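Local coordinates for protein PrgZ (Enterococcus faecalis, PDB 4FAJ) that binds a peptide pheromone at the cell surface as a membrane-anchored, extracellular substrate-binding receptor, probably serving peptide uptake, at residues Glu349-Lys354 against Gly427-Gly432; Gly492-Lys497 against Ile522-Val527; Pro69-Asp74 against Ile448-Phe453. All blocks are in the same frame, centred on the assembly; numbering follows the deposited sequence.

Overall arrangement
All three interactions touch elements of the mixed sheet that includes strand 528-539; interaction 3 alone also involves the loop after strand 61-66, a strand of a different sheet, which it joins to the start of helix 450-459. All are partly buried, and none touches another: nearest atoms stay about 10 or 11 Å apart. Interaction 3 lies nearest the centre of the chain, and its helix reaches the bound peptide through Phe-453; the other two are further out. Their chemistry differs with the elements they join. In interaction 1 two helices meet through an aromatic ring and a leucine, without hydrogen bonds. Interaction 2 gathers two donors on one carboxylate oxygen at a helix end. Interaction 3 relies on a side-chain amide and a bridging water.

Interaction 1. Residues Glu349-Lys354 against Gly427-Gly432; sequences ESLVKK and GEFLQG
Leu-351 of helix 348-356 lies against the ring of Phe-429 on helix 421-437, the helix of a beta-alpha-beta crossover between the parallel neighbours 412-418 and 442-448. CD1 sits over one face in a CH-pi contact, 4.1 Å from the Phe-429 centroid and 27° off the ring normal. Nearer the backbone, Leu-351 CB also meets the ring, and Leu-351 N stands 3.6 Å from Phe-429 CZ. The ring is therefore pressed on the leucine's main chain as well as on its side chain. Ser-350 adds a methylene at the ring edge, near its plane, with CB 4.1 Å from Phe-429 CZ. No hydrogen bond passes between the two segments, so the join rests on van der Waals and CH-pi contacts.

Phe-429 carries its CG anti to the backbone N (chi1 175°), which sends the ring out from its helix to the partner helix. Behind this first shell strand 528-539 supplies a common floor: Leu-351 also rests on Ile-530 and Phe-531, and Leu-430 of the other helix rests on Ile-530. In the conformer modelled here, Ser-350 OG turns to its own stretch of chain, with tentative bonds to Asp-347 just before the helix and to Lys-354 a turn on. Firmer is the touch of Leu-351 CB, 3.6 Å from Phe-429 CE2.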
loop_
_atom_site.group_PDB
_atom_site.type_symbol
_atom_site.label_atom_id
_atom_site.label_comp_id
_atom_site.label_asym_id
_atom_site.label_seq_id
_atom_site.Cartn_x
_atom_site.Cartn_y
_atom_site.Cartn_z
ATOM N N GLU A 349 -21.301 7.739 -5.623
ATOM C CA GLU A 349 -21.264 9.151 -5.998
ATOM C C GLU A 349 -21.620 10.056 -4.827
ATOM O O GLU A 349 -20.985 11.088 -4.632
ATOM C CB GLU A 349 -22.164 9.459 -7.210
ATOM C CG GLU A 349 -21.756 8.740 -8.508
ATOM C CD GLU A 349 -20.345 9.082 -9.007
ATOM O OE1 GLU A 349 -19.718 10.047 -8.513
ATOM O OE2 GLU A 349 -19.863 8.373 -9.914
ATOM N N SER A 350 -22.625 9.676 -4.041
ATOM C CA SER A 350 -22.979 10.442 -2.843
ATOM C C SER A 350 -21.847 10.465 -1.822
ATOM O O SER A 350 -21.558 11.509 -1.233
ATOM C CB SER A 350 -24.251 9.897 -2.199
ATOM O OG SER A 350 -25.369 10.178 -3.014
ATOM N N LEU A 351 -21.185 9.328 -1.630
ATOM C CA LEU A 351 -20.042 9.261 -0.712
ATOM C C LEU A 351 -18.935 10.236 -1.103
ATOM O O LEU A 351 -18.485 11.022 -0.281
ATOM C CB LEU A 351 -19.466 7.839 -0.669
ATOM C CG LEU A 351 -18.172 7.588 0.106
ATOM C CD1 LEU A 351 -18.389 7.797 1.582
ATOM C CD2 LEU A 351 -17.691 6.165 -0.161
ATOM N N VAL A 352 -18.512 10.191 -2.361
ATOM C CA VAL A 352 -17.374 11.007 -2.797
ATOM C C VAL A 352 -17.732 12.496 -2.912
ATOM O O VAL A 352 -16.892 13.357 -2.624
ATOM C CB VAL A 352 -16.745 10.486 -4.117
ATOM C CG1 VAL A 352 -16.315 8.991 -3.976
ATOM C CG2 VAL A 352 -17.688 10.677 -5.276
ATOM N N LYS A 353 -18.968 12.797 -3.311
ATOM C CA LYS A 353 -19.413 14.194 -3.459
ATOM C C LYS A 353 -19.625 14.899 -2.114
ATOM O O LYS A 353 -19.239 16.063 -1.941
ATOM C CB LYS A 353 -20.717 14.266 -4.260
ATOM C CG LYS A 353 -20.555 13.994 -5.757
ATOM C CD LYS A 353 -21.908 13.856 -6.484
ATOM C CE LYS A 353 -22.803 15.071 -6.280
ATOM N NZ LYS A 353 -22.070 16.361 -6.477
ATOM N N LYS A 354 -20.235 14.197 -1.169
ATOM C CA LYS A 354 -20.702 14.807 0.072
ATOM C C LYS A 354 -19.744 14.534 1.210
ATOM O O LYS A 354 -19.281 15.460 1.862
ATOM C CB LYS A 354 -22.098 14.282 0.422
ATOM C CG LYS A 354 -23.085 14.367 -0.723
ATOM C CD LYS A 354 -24.386 13.629 -0.421
ATOM C CE LYS A 354 -25.301 13.592 -1.653
ATOM N NZ LYS A 354 -26.430 12.612 -1.522
ATOM N N GLY A 427 -17.408 4.672 7.461
ATOM C CA GLY A 427 -18.051 3.478 8.005
ATOM C C GLY A 427 -19.511 3.704 8.360
ATOM O O GLY A 427 -20.343 2.844 8.098
ATOM N N GLU A 428 -19.822 4.859 8.947
ATOM C CA GLU A 428 -21.213 5.199 9.291
ATOM C C GLU A 428 -22.077 5.477 8.064
ATOM O O GLU A 428 -23.281 5.164 8.055
ATOM C CB GLU A 428 -21.255 6.395 10.247
ATOM C CG GLU A 428 -20.704 6.053 11.628
ATOM C CD GLU A 428 -20.298 7.258 12.464
ATOM O OE1 GLU A 428 -20.199 8.393 11.934
ATOM O OE2 GLU A 428 -20.046 7.056 13.673
ATOM N N PHE A 429 -21.480 6.077 7.041
ATOM C CA PHE A 429 -22.176 6.299 5.776
ATOM C C PHE A 429 -22.536 4.945 5.151
ATOM O O PHE A 429 -23.665 4.732 4.713
ATOM C CB PHE A 429 -21.304 7.120 4.812
ATOM C CG PHE A 429 -21.897 7.285 3.439
ATOM C CD1 PHE A 429 -22.668 8.391 3.128
ATOM C CD2 PHE A 429 -21.678 6.328 2.456
ATOM C CE1 PHE A 429 -23.223 8.540 1.862
ATOM C CE2 PHE A 429 -22.217 6.472 1.189
ATOM C CZ PHE A 429 -22.996 7.582 0.891
ATOM N N LEU A 430 -21.570 4.030 5.122
ATOM C CA LEU A 430 -21.805 2.706 4.550
ATOM C C LEU A 430 -22.851 1.941 5.345
ATOM O O LEU A 430 -23.722 1.270 4.772
ATOM C CB LEU A 430 -20.499 1.912 4.485
ATOM C CG LEU A 430 -19.491 2.472 3.476
ATOM C CD1 LEU A 430 -18.130 1.799 3.642
ATOM C CD2 LEU A 430 -19.998 2.340 2.040
ATOM N N GLN A 431 -22.760 2.039 6.664
ATOM C CA GLN A 431 -23.744 1.429 7.549
ATOM C C GLN A 431 -25.173 1.832 7.169
ATOM O O GLN A 431 -26.046 0.976 6.996
ATOM C CB GLN A 431 -23.428 1.811 8.994
ATOM C CG GLN A 431 -24.494 1.457 10.008
ATOM C CD GLN A 431 -24.220 2.107 11.345
ATOM O OE1 GLN A 431 -23.911 3.299 11.410
ATOM N NE2 GLN A 431 -24.342 1.346 12.410
ATOM N N GLY A 432 -25.402 3.132 7.016
ATOM C CA GLY A 432 -26.718 3.653 6.633
ATOM C C GLY A 432 -27.183 3.203 5.256
ATOM O O GLY A 432 -28.359 2.934 5.066
#

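Interaction 2. Residues Gly492-Lys497 against Ile522-Val527; sequences GGYSNK and INDMGV
Tyr-494 reaches over the C-terminal end of helix 510-524, touching Asp-524 with its hydroxyl and Gly-526 with its ring, just where a Schellman motif closes that helix. Met-525, with positive phi, is the C-prime residue of the motif: Gly-526 N turns back to Leu-521 O, and Met-525 N makes a weak bond to Ile-522 O. This turn brings the backbone of Gly-526 up to the tyrosine, and with no side chain in the way the ring settles close, Tyr-494 CD1 being 3.6 Å from Gly-526 CA.

Asp-524 is the polar centre. Its OD2 accepts two hydrogen bonds from the loop that precedes helix 497-502. Tyr-494 OH donates to Asp-524 OD2 over 2.7 Å, coming to the anti side, out of the carboxylate plane by 20°. Asn-496 ND2 donates to the same OD2, which accepts through its syn lone pair, at 2.8 Å and an N-H...O angle of 156°; amide and carboxylate are nearly coplanar here. The ring plane, by contrast, is turned well away from the carboxylate. Further up the aspartate, CB lies 3.7 Å from Tyr-494 CE1. Two donors on one oxygen should limit the carboxylate's rotation and may offset the unfavourable helix C-terminus; Lys-336 makes a long, weak ion pair with OD1.

Asn-496 works both ways. With CG anti to the backbone N (chi1 -180°), its amide is carried across to the aspartate while OD1, as N-cap of helix 497-502, takes the hydrogen bond of Tyr-499 N. Arg-339 NH2 meanwhile binds the main-chain O of Asp-524. A water adds two weak bonds, donating to Ser-495 O at 3.4 Å and to Asp-524 OD2 at 3.5 Å.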
loop_
_atom_site.group_PDB
_atom_site.type_symbol
_atom_site.label_atom_id
_atom_site.label_comp_id
_atom_site.label_asym_id
_atom_site.label_seq_id
_atom_site.Cartn_x
_atom_site.Cartn_y
_atom_site.Cartn_z
ATOM N N GLY A 492 -10.052 -11.580 3.008
ATOM C CA GLY A 492 -11.365 -12.213 2.976
ATOM C C GLY A 492 -11.390 -13.699 2.645
ATOM O O GLY A 492 -12.407 -14.361 2.844
ATOM N N GLY A 493 -10.284 -14.236 2.145
ATOM C CA GLY A 493 -10.228 -15.648 1.762
ATOM C C GLY A 493 -11.026 -15.997 0.514
ATOM O O GLY A 493 -11.523 -17.113 0.385
ATOM N N TYR A 494 -11.167 -15.047 -0.404
ATOM C CA TYR A 494 -11.762 -15.339 -1.709
ATOM C C TYR A 494 -10.900 -16.352 -2.471
ATOM O O TYR A 494 -9.680 -16.245 -2.464
ATOM C CB TYR A 494 -11.900 -14.044 -2.513
ATOM C CG TYR A 494 -12.257 -14.226 -3.967
ATOM C CD1 TYR A 494 -13.577 -14.422 -4.357
ATOM C CD2 TYR A 494 -11.278 -14.174 -4.960
ATOM C CE1 TYR A 494 -13.913 -14.570 -5.704
ATOM C CE2 TYR A 494 -11.610 -14.331 -6.316
ATOM C CZ TYR A 494 -12.931 -14.520 -6.672
ATOM O OH TYR A 494 -13.272 -14.673 -8.001
ATOM N N SER A 495 -11.535 -17.334 -3.118
ATOM C CA SER A 495 -10.803 -18.294 -3.947
ATOM C C SER A 495 -11.572 -18.730 -5.186
ATOM O O SER A 495 -12.642 -19.354 -5.105
ATOM C CB SER A 495 -10.413 -19.547 -3.160
ATOM O OG SER A 495 -9.654 -20.417 -3.995
ATOM N N ASN A 496 -11.009 -18.398 -6.334
ATOM C CA ASN A 496 -11.517 -18.856 -7.616
ATOM C C ASN A 496 -10.292 -19.300 -8.409
ATOM O O ASN A 496 -9.391 -18.499 -8.686
ATOM C CB ASN A 496 -12.295 -17.741 -8.314
ATOM C CG ASN A 496 -12.856 -18.166 -9.667
ATOM O OD1 ASN A 496 -12.164 -18.787 -10.469
ATOM N ND2 ASN A 496 -14.110 -17.816 -9.929
ATOM N N LYS A 497 -10.237 -20.588 -8.732
ATOM C CA LYS A 497 -9.046 -21.158 -9.380
ATOM C C LYS A 497 -8.882 -20.680 -10.815
ATOM O O LYS A 497 -7.773 -20.635 -11.353
ATOM C CB LYS A 497 -9.114 -22.679 -9.363
ATOM C CG LYS A 497 -9.233 -23.265 -7.982
ATOM C CD LYS A 497 -8.012 -22.962 -7.159
ATOM C CE LYS A 497 -8.060 -23.695 -5.840
ATOM N NZ LYS A 497 -6.718 -24.217 -5.509
ATOM N N ILE A 522 -15.419 -9.490 -9.885
ATOM C CA ILE A 522 -16.612 -8.654 -9.686
ATOM C C ILE A 522 -17.902 -9.467 -9.858
ATOM O O ILE A 522 -18.862 -9.301 -9.084
ATOM C CB ILE A 522 -16.581 -7.412 -10.608
ATOM C CG1 ILE A 522 -15.537 -6.433 -10.071
ATOM C CG2 ILE A 522 -17.965 -6.755 -10.690
ATOM C CD1 ILE A 522 -15.072 -5.423 -11.043
ATOM N N ASN A 523 -17.903 -10.386 -10.820
ATOM C CA ASN A 523 -19.062 -11.246 -11.038
ATOM C C ASN A 523 -19.314 -12.202 -9.872
ATOM O O ASN A 523 -20.459 -12.531 -9.584
ATOM C CB ASN A 523 -18.910 -12.030 -12.342
ATOM C CG ASN A 523 -18.985 -11.131 -13.563
ATOM O OD1 ASN A 523 -19.325 -9.946 -13.456
ATOM N ND2 ASN A 523 -18.699 -11.687 -14.723
ATOM N N ASP A 524 -18.241 -12.643 -9.218
ATOM C CA ASP A 524 -18.337 -13.447 -7.987
ATOM C C ASP A 524 -18.638 -12.557 -6.777
ATOM O O ASP A 524 -19.012 -13.056 -5.718
ATOM C CB ASP A 524 -17.011 -14.173 -7.700
ATOM C CG ASP A 524 -16.765 -15.389 -8.590
ATOM O OD1 ASP A 524 -17.691 -15.852 -9.283
ATOM O OD2 ASP A 524 -15.609 -15.897 -8.577
ATOM N N MET A 525 -18.464 -11.246 -6.966
ATOM C CA MET A 525 -18.354 -10.210 -5.921
ATOM C C MET A 525 -17.525 -10.641 -4.715
ATOM O O MET A 525 -18.016 -10.683 -3.581
ATOM C CB MET A 525 -19.720 -9.663 -5.485
ATOM C CG MET A 525 -19.641 -8.327 -4.714
ATOM S SD MET A 525 -18.729 -6.980 -5.500
ATOM C CE MET A 525 -19.540 -6.847 -7.073
ATOM N N GLY A 526 -16.263 -10.938 -4.982
ATOM C CA GLY A 526 -15.319 -11.353 -3.955
ATOM C C GLY A 526 -14.753 -10.217 -3.121
ATOM O O GLY A 526 -14.174 -10.460 -2.059
ATOM N N VAL A 527 -14.918 -8.990 -3.614
ATOM C CA VAL A 527 -14.490 -7.761 -2.939
ATOM C C VAL A 527 -15.343 -6.621 -3.508
ATOM O O VAL A 527 -15.703 -6.668 -4.684
ATOM C CB VAL A 527 -12.991 -7.482 -3.180
ATOM C CG1 VAL A 527 -12.725 -7.029 -4.637
ATOM C CG2 VAL A 527 -12.467 -6.475 -2.176
HETATM O O HOH W 1 -15.665 -18.275 -6.068
#

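Interaction 3. Residues Pro69-Asp74 against Ile448-Phe453; sequences PVQSLD and IPANVF
Gln-71 lays its terminal amide across the first turn of helix 450-459, its OE1 resting against the backbone of Asn-451 and its NE2 over Ala-450. The oxygen is 3.1 Å from Asn-451 CA and 3.2 Å from Asn-451 CB, while NE2 stands 3.8 Å from the methyl CB of Ala-450. The side chains of Gln-71 and Asn-451 cross at about a right angle, with their amide planes 62° apart, and no direct hydrogen bond links the segments. Asn-451 N approaches Gln-71 OE1 at too poor an angle to bond to it. The polar link is instead a water that accepts from both sides, 3.1 Å from Gln-71 NE2 and 3.1 Å from Asn-451 N. It thereby engages an amide N-H at the helix start, which follows the N-cap Pro-449.

Its own loop also holds the glutamine. A bend at chi2 (-65°) folds the chain back so that NE2 also donates to Pro-69 O, at 3.1 Å and an N-H...O angle of 163°, entering from above that carbonyl's plane. NE2 thus has two acceptors, one in its own segment and one in the bridging water. The loop is pinned in turn: Ser-83 OG bonds the backbone N of both Gln-71 and Ser-72, and Ser-72 OG receives Asp-74 N in an ST turn. Across the contact, Asn-451 OD1 accepts a weak bond from Val-452 N.

Further along the same helix, Phe-453 packs on an apolar side chain of the bound peptide. A light, partly water-mediated touch between a loop of one part of the fold and a helix start in another, close to the bound peptide, suits the two-lobed periplasmic-binding-protein fold of the solute-binding protein 5 family.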
loop_
_atom_site.group_PDB
_atom_site.type_symbol
_atom_site.label_atom_id
_atom_site.label_comp_id
_atom_site.label_asym_id
_atom_site.label_seq_id
_atom_site.Cartn_x
_atom_site.Cartn_y
_atom_site.Cartn_z
ATOM N N PRO A 69 0.221 5.753 13.469
ATOM C CA PRO A 69 1.578 5.501 13.953
ATOM C C PRO A 69 2.349 4.591 13.009
ATOM O O PRO A 69 1.756 3.894 12.188
ATOM C CB PRO A 69 1.359 4.805 15.298
ATOM C CG PRO A 69 -0.073 5.213 15.707
ATOM C CD PRO A 69 -0.794 5.239 14.407
ATOM N N VAL A 70 3.670 4.624 13.116
ATOM C CA VAL A 70 4.524 3.701 12.382
ATOM C C VAL A 70 4.223 2.297 12.876
ATOM O O VAL A 70 4.082 2.096 14.071
ATOM C CB VAL A 70 6.002 4.051 12.602
ATOM C CG1 VAL A 70 6.908 2.927 12.112
ATOM C CG2 VAL A 70 6.336 5.377 11.895
ATOM N N GLN A 71 4.098 1.340 11.959
ATOM C CA GLN A 71 3.775 -0.041 12.301
ATOM C C GLN A 71 4.980 -0.999 12.203
ATOM O O GLN A 71 5.079 -1.940 12.990
ATOM C CB GLN A 71 2.670 -0.558 11.397
ATOM C CG GLN A 71 1.411 0.257 11.428
ATOM C CD GLN A 71 0.743 0.203 12.782
ATOM O OE1 GLN A 71 0.472 -0.878 13.295
ATOM N NE2 GLN A 71 0.474 1.361 13.361
ATOM N N SER A 72 5.888 -0.744 11.258
ATOM C CA SER A 72 7.081 -1.561 11.078
ATOM C C SER A 72 8.296 -0.710 10.694
ATOM O O SER A 72 8.160 0.301 9.992
ATOM C CB SER A 72 6.823 -2.633 10.001
ATOM O OG SER A 72 8.006 -3.343 9.683
ATOM N N LEU A 73 9.467 -1.120 11.177
ATOM C CA LEU A 73 10.744 -0.545 10.768
ATOM C C LEU A 73 11.596 -1.560 9.990
ATOM O O LEU A 73 12.809 -1.366 9.826
ATOM C CB LEU A 73 11.512 -0.049 11.994
ATOM C CG LEU A 73 10.825 0.986 12.877
ATOM C CD1 LEU A 73 11.674 1.263 14.116
ATOM C CD2 LEU A 73 10.596 2.257 12.087
ATOM N N ASP A 74 10.966 -2.634 9.523
ATOM C CA ASP A 74 11.661 -3.731 8.844
ATOM C C ASP A 74 11.107 -3.907 7.423
ATOM O O ASP A 74 9.932 -4.252 7.246
ATOM C CB ASP A 74 11.498 -5.020 9.646
ATOM C CG ASP A 74 12.265 -6.209 9.055
ATOM O OD1 ASP A 74 12.934 -6.093 8.000
ATOM O OD2 ASP A 74 12.181 -7.295 9.662
ATOM N N ILE A 448 -11.208 0.952 15.324
ATOM C CA ILE A 448 -10.084 0.426 16.077
ATOM C C ILE A 448 -8.756 1.043 15.643
ATOM O O ILE A 448 -8.632 1.560 14.517
ATOM C CB ILE A 448 -9.986 -1.134 15.971
ATOM C CG1 ILE A 448 -10.076 -1.604 14.515
ATOM C CG2 ILE A 448 -11.088 -1.797 16.796
ATOM C CD1 ILE A 448 -9.761 -3.075 14.336
ATOM N N PRO A 449 -7.753 0.993 16.539
ATOM C CA PRO A 449 -6.404 1.442 16.207
ATOM C C PRO A 449 -5.764 0.621 15.089
ATOM O O PRO A 449 -6.085 -0.552 14.916
ATOM C CB PRO A 449 -5.632 1.240 17.513
ATOM C CG PRO A 449 -6.647 1.176 18.559
ATOM C CD PRO A 449 -7.832 0.532 17.936
ATOM N N ALA A 450 -4.829 1.238 14.382
ATOM C CA ALA A 450 -4.214 0.646 13.200
ATOM C C ALA A 450 -3.485 -0.666 13.481
ATOM O O ALA A 450 -3.624 -1.611 12.712
ATOM C CB ALA A 450 -3.264 1.650 12.539
ATOM N N ASN A 451 -2.718 -0.736 14.569
ATOM C CA ASN A 451 -1.999 -1.980 14.889
ATOM C C ASN A 451 -2.942 -3.151 15.191
ATOM O O ASN A 451 -2.670 -4.277 14.789
ATOM C CB ASN A 451 -0.965 -1.784 16.013
ATOM C CG ASN A 451 -1.582 -1.468 17.357
ATOM O OD1 ASN A 451 -2.635 -0.830 17.457
ATOM N ND2 ASN A 451 -0.913 -1.909 18.415
ATOM N N VAL A 452 -4.055 -2.876 15.872
ATOM C CA VAL A 452 -5.086 -3.883 16.135
ATOM C C VAL A 452 -5.807 -4.298 14.835
ATOM O O VAL A 452 -6.071 -5.481 14.610
ATOM C CB VAL A 452 -6.123 -3.390 17.183
ATOM C CG1 VAL A 452 -7.234 -4.416 17.373
ATOM C CG2 VAL A 452 -5.439 -3.090 18.532
ATOM N N PHE A 453 -6.109 -3.314 13.992
ATOM C CA PHE A 453 -6.760 -3.552 12.705
ATOM C C PHE A 453 -5.886 -4.467 11.826
ATOM O O PHE A 453 -6.372 -5.454 11.291
ATOM C CB PHE A 453 -7.030 -2.205 12.010
ATOM C CG PHE A 453 -8.065 -2.245 10.914
ATOM C CD1 PHE A 453 -8.600 -3.443 10.422
ATOM C CD2 PHE A 453 -8.475 -1.051 10.328
ATOM C CE1 PHE A 453 -9.541 -3.436 9.396
ATOM C CE2 PHE A 453 -9.413 -1.049 9.298
ATOM C CZ PHE A 453 -9.935 -2.242 8.829
HETATM O O HOH W 2 -1.420 1.792 15.835
#